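Local coordinates for free methionine-R-sulfoxide reductase (Saccharomyces cerevisiae, PDB 1F5M), which catalyses the thioredoxin-dependent reduction of the R-sulfoxide of free methionine, and so takes part in protection against oxidative stress, at residues 146-151 with 168-173; 7-12 with 33-38. All blocks are in the same frame, centred on the assembly; numbering follows the deposited sequence.

Contact 1: residues 146-151 with 168-173; sequences GVIDID and KLAKLI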
loop_
_atom_site.group_PDB
_atom_site.type_symbol
_atom_site.label_atom_id
_atom_site.label_comp_id
_atom_site.label_asym_id
_atom_site.label_seq_id
_atom_site.Cartn_x
_atom_site.Cartn_y
_atom_site.Cartn_z
ATOM N N GLY B 146 -13.033 4.470 -9.058
ATOM C CA GLY B 146 -11.617 4.168 -9.190
ATOM C C GLY B 146 -11.452 2.831 -9.895
ATOM O O GLY B 146 -12.415 2.266 -10.427
ATOM N N VAL B 147 -10.233 2.302 -9.915
ATOM C CA VAL B 147 -10.014 1.014 -10.556
ATOM C C VAL B 147 -9.140 0.129 -9.701
ATOM O O VAL B 147 -8.404 0.609 -8.817
ATOM C CB VAL B 147 -9.292 1.133 -11.920
ATOM C CG1 VAL B 147 -10.079 2.020 -12.889
ATOM C CG2 VAL B 147 -7.893 1.694 -11.706
ATOM N N ILE B 148 -9.274 -1.171 -9.933
ATOM C CA ILE B 148 -8.458 -2.181 -9.289
ATOM C C ILE B 148 -7.501 -2.548 -10.415
ATOM O O ILE B 148 -7.937 -2.886 -11.526
ATOM C CB ILE B 148 -9.267 -3.418 -8.907
ATOM C CG1 ILE B 148 -10.468 -3.029 -8.035
ATOM C CG2 ILE B 148 -8.375 -4.384 -8.182
ATOM C CD1 ILE B 148 -11.285 -4.235 -7.557
ATOM N N ASP B 149 -6.205 -2.485 -10.119
ATOM C CA ASP B 149 -5.164 -2.716 -11.118
ATOM C C ASP B 149 -4.130 -3.774 -10.694
ATOM O O ASP B 149 -3.476 -3.677 -9.597
ATOM C CB ASP B 149 -4.467 -1.348 -11.375
ATOM C CG ASP B 149 -3.477 -1.348 -12.557
ATOM O OD1 ASP B 149 -3.444 -2.292 -13.374
ATOM O OD2 ASP B 149 -2.736 -0.340 -12.700
ATOM N N ILE B 150 -3.993 -4.804 -11.505
ATOM C CA ILE B 150 -2.967 -5.833 -11.225
ATOM C C ILE B 150 -2.010 -5.989 -12.392
ATOM O O ILE B 150 -2.473 -6.176 -13.553
ATOM C CB ILE B 150 -3.617 -7.196 -10.956
ATOM C CG1 ILE B 150 -4.756 -7.037 -9.948
ATOM C CG2 ILE B 150 -2.588 -8.183 -10.445
ATOM C CD1 ILE B 150 -5.409 -8.399 -9.520
ATOM N N ASP B 151 -0.692 -5.957 -12.134
ATOM C CA ASP B 151 0.302 -6.115 -13.231
ATOM C C ASP B 151 0.953 -7.499 -13.071
ATOM O O ASP B 151 1.141 -7.967 -11.941
ATOM C CB ASP B 151 1.470 -5.115 -13.167
ATOM C CG ASP B 151 1.087 -3.710 -13.529
ATOM O OD1 ASP B 151 -0.106 -3.417 -13.641
ATOM O OD2 ASP B 151 2.002 -2.860 -13.668
ATOM N N LYS B 168 -16.625 -8.672 -8.315
ATOM C CA LYS B 168 -17.431 -8.869 -7.108
ATOM C C LYS B 168 -16.787 -8.031 -6.000
ATOM O O LYS B 168 -17.478 -7.392 -5.194
ATOM C CB LYS B 168 -17.397 -10.306 -6.646
ATOM C CG LYS B 168 -18.313 -11.249 -7.421
ATOM C CD LYS B 168 -17.989 -12.718 -7.063
ATOM C CE LYS B 168 -18.919 -13.659 -7.830
ATOM N NZ LYS B 168 -18.590 -15.094 -7.621
ATOM N N LEU B 169 -15.457 -8.030 -6.006
ATOM C CA LEU B 169 -14.691 -7.294 -5.011
ATOM C C LEU B 169 -14.927 -5.796 -5.131
ATOM O O LEU B 169 -14.980 -5.093 -4.123
ATOM C CB LEU B 169 -13.190 -7.578 -5.161
ATOM C CG LEU B 169 -12.267 -6.819 -4.170
ATOM C CD1 LEU B 169 -12.625 -7.212 -2.720
ATOM C CD2 LEU B 169 -10.802 -7.190 -4.462
ATOM N N ALA B 170 -15.021 -5.317 -6.364
ATOM C CA ALA B 170 -15.240 -3.922 -6.640
ATOM C C ALA B 170 -16.606 -3.526 -6.080
ATOM O O ALA B 170 -16.778 -2.433 -5.558
ATOM C CB ALA B 170 -15.156 -3.654 -8.200
ATOM N N LYS B 171 -17.586 -4.412 -6.198
ATOM C CA LYS B 171 -18.914 -4.097 -5.667
ATOM C C LYS B 171 -18.904 -4.017 -4.122
ATOM O O LYS B 171 -19.592 -3.177 -3.520
ATOM C CB LYS B 171 -19.927 -5.134 -6.160
ATOM C CG LYS B 171 -20.277 -4.970 -7.624
ATOM C CD LYS B 171 -21.207 -6.082 -8.072
ATOM C CE LYS B 171 -21.514 -5.965 -9.566
ATOM N NZ LYS B 171 -20.248 -5.964 -10.403
ATOM N N LEU B 172 -18.094 -4.862 -3.503
ATOM C CA LEU B 172 -17.979 -4.904 -2.048
ATOM C C LEU B 172 -17.260 -3.665 -1.536
ATOM O O LEU B 172 -17.480 -3.218 -0.381
ATOM C CB LEU B 172 -17.200 -6.160 -1.589
ATOM C CG LEU B 172 -17.854 -7.530 -1.662
ATOM C CD1 LEU B 172 -16.922 -8.600 -1.117
ATOM C CD2 LEU B 172 -19.150 -7.504 -0.880
ATOM N N ILE B 173 -16.383 -3.128 -2.379
ATOM C CA ILE B 173 -15.618 -1.937 -2.047
ATOM C C ILE B 173 -16.586 -0.765 -2.113
ATOM O O ILE B 173 -16.629 0.086 -1.204
ATOM C CB ILE B 173 -14.451 -1.742 -3.066
ATOM C CG1 ILE B 173 -13.297 -2.672 -2.678
ATOM C CG2 ILE B 173 -14.009 -0.277 -3.143
ATOM C CD1 ILE B 173 -12.161 -2.703 -3.649
#
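In the helix-on-sheet layer of the GAF domain, Ile148 of the central antiparallel sheet meets three residues of helix 160-176: Leu169, Ala170 and Ile173. The strand segment 146-151 and the helix segment 168-173 run with their N-to-C directions 140° apart, and their axes approach to 9.7 Å, a separation bridged by side chains.

On the strand side, one methyl does all the touching. Ile148 CD1 lies 4.0 Å from Ala170 CB and 4.1 Å from Ala170 N, so it reaches the helix backbone where the small alanine allows it in. The same CD1 is 4.3 Å from Leu169 CD2 and 4.3 Å from Ile173 CD1, and it therefore meets three helix residues at once. With CD1 anti to CA (chi2 -177°), the Ile148 side chain is extended and CD1 reaches the helix. The contact is wholly apolar and buried.

Ile148 also packs on Ile137 of strand 131-138 and on Phe69 of strand 64-72, its two neighbours in the sheet. On the helix side, Leu169 touches Ile53 of helix 42-59, while Leu169 and Ile173 both touch Tyr32 of helix 21-36.

Contact 2: residues 7-12 with 33-38; sequences FHHADH and EGLSDG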
loop_
_atom_site.group_PDB
_atom_site.type_symbol
_atom_site.label_atom_id
_atom_site.label_comp_id
_atom_site.label_asym_id
_atom_site.label_seq_id
_atom_site.Cartn_x
_atom_site.Cartn_y
_atom_site.Cartn_z
ATOM N N PHE B 7 -5.255 -15.466 16.511
ATOM C CA PHE B 7 -5.081 -15.042 15.126
ATOM C C PHE B 7 -4.569 -13.601 15.140
ATOM O O PHE B 7 -4.603 -12.938 16.181
ATOM C CB PHE B 7 -6.384 -15.093 14.346
ATOM C CG PHE B 7 -6.831 -16.490 13.968
ATOM C CD1 PHE B 7 -7.955 -17.070 14.569
ATOM C CD2 PHE B 7 -6.184 -17.198 12.969
ATOM C CE1 PHE B 7 -8.444 -18.352 14.169
ATOM C CE2 PHE B 7 -6.654 -18.479 12.558
ATOM C CZ PHE B 7 -7.789 -19.049 13.161
ATOM N N HIS B 8 -4.055 -13.130 14.008
ATOM C CA HIS B 8 -3.585 -11.741 13.870
ATOM C C HIS B 8 -4.091 -11.315 12.515
ATOM O O HIS B 8 -4.446 -12.192 11.679
ATOM C CB HIS B 8 -2.055 -11.639 13.882
ATOM C CG HIS B 8 -1.444 -11.866 15.229
ATOM N ND1 HIS B 8 -1.083 -13.116 15.678
ATOM C CD2 HIS B 8 -1.152 -11.002 16.234
ATOM C CE1 HIS B 8 -0.588 -13.014 16.900
ATOM N NE2 HIS B 8 -0.618 -11.745 17.258
ATOM N N HIS B 9 -4.140 -10.000 12.296
ATOM C CA HIS B 9 -4.614 -9.460 11.021
ATOM C C HIS B 9 -3.888 -10.072 9.837
ATOM O O HIS B 9 -4.500 -10.405 8.815
ATOM C CB HIS B 9 -4.454 -7.922 10.976
ATOM C CG HIS B 9 -5.514 -7.189 11.725
ATOM N ND1 HIS B 9 -5.582 -7.180 13.099
ATOM C CD2 HIS B 9 -6.583 -6.487 11.294
ATOM C CE1 HIS B 9 -6.648 -6.507 13.483
ATOM N NE2 HIS B 9 -7.273 -6.073 12.406
ATOM N N ALA B 10 -2.583 -10.249 9.985
ATOM C CA ALA B 10 -1.765 -10.799 8.912
ATOM C C ALA B 10 -2.205 -12.193 8.411
ATOM O O ALA B 10 -1.924 -12.571 7.264
ATOM C CB ALA B 10 -0.311 -10.830 9.366
ATOM N N ASP B 11 -2.937 -12.929 9.250
ATOM C CA ASP B 11 -3.376 -14.272 8.911
ATOM C C ASP B 11 -4.354 -14.379 7.762
ATOM O O ASP B 11 -4.579 -15.449 7.227
ATOM C CB ASP B 11 -3.928 -14.984 10.152
ATOM C CG ASP B 11 -2.835 -15.314 11.168
ATOM O OD1 ASP B 11 -1.745 -15.804 10.778
ATOM O OD2 ASP B 11 -3.065 -15.098 12.362
ATOM N N HIS B 12 -4.948 -13.271 7.365
ATOM C CA HIS B 12 -5.841 -13.322 6.227
ATOM C C HIS B 12 -5.065 -13.651 4.974
ATOM O O HIS B 12 -5.627 -14.031 3.935
ATOM C CB HIS B 12 -6.503 -11.968 6.036
ATOM C CG HIS B 12 -7.575 -11.701 7.030
ATOM N ND1 HIS B 12 -8.835 -12.253 6.931
ATOM C CD2 HIS B 12 -7.567 -10.968 8.166
ATOM C CE1 HIS B 12 -9.559 -11.862 7.959
ATOM N NE2 HIS B 12 -8.813 -11.083 8.723
ATOM N N GLU B 33 -14.564 -8.570 3.396
ATOM C CA GLU B 33 -15.804 -8.234 4.086
ATOM C C GLU B 33 -15.560 -8.112 5.602
ATOM O O GLU B 33 -15.970 -7.152 6.241
ATOM C CB GLU B 33 -16.822 -9.336 3.778
ATOM C CG GLU B 33 -18.174 -9.257 4.497
ATOM C CD GLU B 33 -19.094 -10.411 4.059
ATOM O OE1 GLU B 33 -19.304 -10.552 2.814
ATOM O OE2 GLU B 33 -19.581 -11.161 4.946
ATOM N N GLY B 34 -14.885 -9.081 6.180
ATOM C CA GLY B 34 -14.629 -8.997 7.596
ATOM C C GLY B 34 -13.671 -7.865 7.971
ATOM O O GLY B 34 -13.829 -7.266 9.031
ATOM N N LEU B 35 -12.677 -7.583 7.120
ATOM C CA LEU B 35 -11.704 -6.529 7.393
ATOM C C LEU B 35 -12.259 -5.137 7.202
ATOM O O LEU B 35 -11.792 -4.187 7.860
ATOM C CB LEU B 35 -10.469 -6.704 6.500
ATOM C CG LEU B 35 -9.603 -7.913 6.869
ATOM C CD1 LEU B 35 -8.646 -8.241 5.750
ATOM C CD2 LEU B 35 -8.853 -7.609 8.172
ATOM N N SER B 36 -13.257 -5.005 6.330
ATOM C CA SER B 36 -13.856 -3.692 6.020
ATOM C C SER B 36 -15.151 -3.368 6.757
ATOM O O SER B 36 -15.680 -2.241 6.666
ATOM C CB SER B 36 -14.112 -3.588 4.512
ATOM O OG SER B 36 -15.137 -4.500 4.109
ATOM N N ASP B 37 -15.665 -4.338 7.499
ATOM C CA ASP B 37 -16.915 -4.115 8.210
ATOM C C ASP B 37 -16.877 -2.935 9.154
ATOM O O ASP B 37 -17.793 -2.102 9.149
ATOM C CB ASP B 37 -17.335 -5.337 9.016
ATOM C CG ASP B 37 -18.614 -5.067 9.825
ATOM O OD1 ASP B 37 -19.630 -4.663 9.204
ATOM O OD2 ASP B 37 -18.591 -5.228 11.073
ATOM N N GLY B 38 -15.814 -2.865 9.948
ATOM C CA GLY B 38 -15.680 -1.812 10.933
ATOM C C GLY B 38 -15.512 -0.340 10.572
ATOM O O GLY B 38 -15.589 0.494 11.477
#
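Leu35 lays its isopropyl group over one face of the His12 imidazole. Its CD1 is 3.9 Å from the centroid of the His12 ring and 15° off the ring normal, which defines a CH-pi contact, slightly offset toward the rim. The second methyl completes the overlap: Leu35 CD2 is 3.5 Å from His12 NE2 and 3.6 Å from His12 CD2. The two side chains meet head-on, His12 from the 3-10 segment that starts at His9, Leu35 from the end region of helix 21-36. The contact thus packs the N-terminal loop before helix 21-36 onto the C-terminal part of that helix, beside the second subunit.

Leu35 CD2 also lies 4.0 Å from His9 CD2. Here the methyl meets the ring obliquely, and the His9 and Leu35 side chains pass alongside, pointing contrary ways. With CG anti to its carbonyl carbon (chi1 -70°), Leu35 directs its branch point at the ring of His12.

His8 N, just ahead of the 3-10 segment, donates to Asp11 OD2 within it at 2.7 Å with an N-H...O angle of 148°, on the anti side of the carboxylate and tilted out of its plane. Leu52 of helix 42-59 packs against both His12 and Leu35.

Gln92 of the second subunit bonds through its NE2 to Leu35 O. Replacing His12 with an alanine would probably leave Ser31 OG without its ring partner and open a gap beside the Leu35 methyls. The chemistry implies that each imidazole serves two ends: His12 gives Leu35 one face and its CD2/NE2 side while ND1 bonds to Ser31 OG, and His9 CD2 meets the methyl while NE2 bonds to Gln92 OE1 of the second subunit.

In the fold
The centre of contact 1 lies about 4 Å from the centre of the chain and that of contact 2 about 17 Å, so the pair samples the core and the outer, subunit-facing side of the same fold. Their centres are 18 Å apart; the nearest atoms, about 5 Å apart, do not touch. Two helices join them: helix 21-36 carries Leu35 and also sets Leu29 and Tyr32 against Leu169, and helix 42-59 offers Leu52 to contact 2 and Ile53 to contact 1. No second-chain residue touches contact 1, whereas contact 2 meets Gln92 of the second subunit; in this protein Gln92 follows Cys91, the residue disulfide-bonded to Cys125.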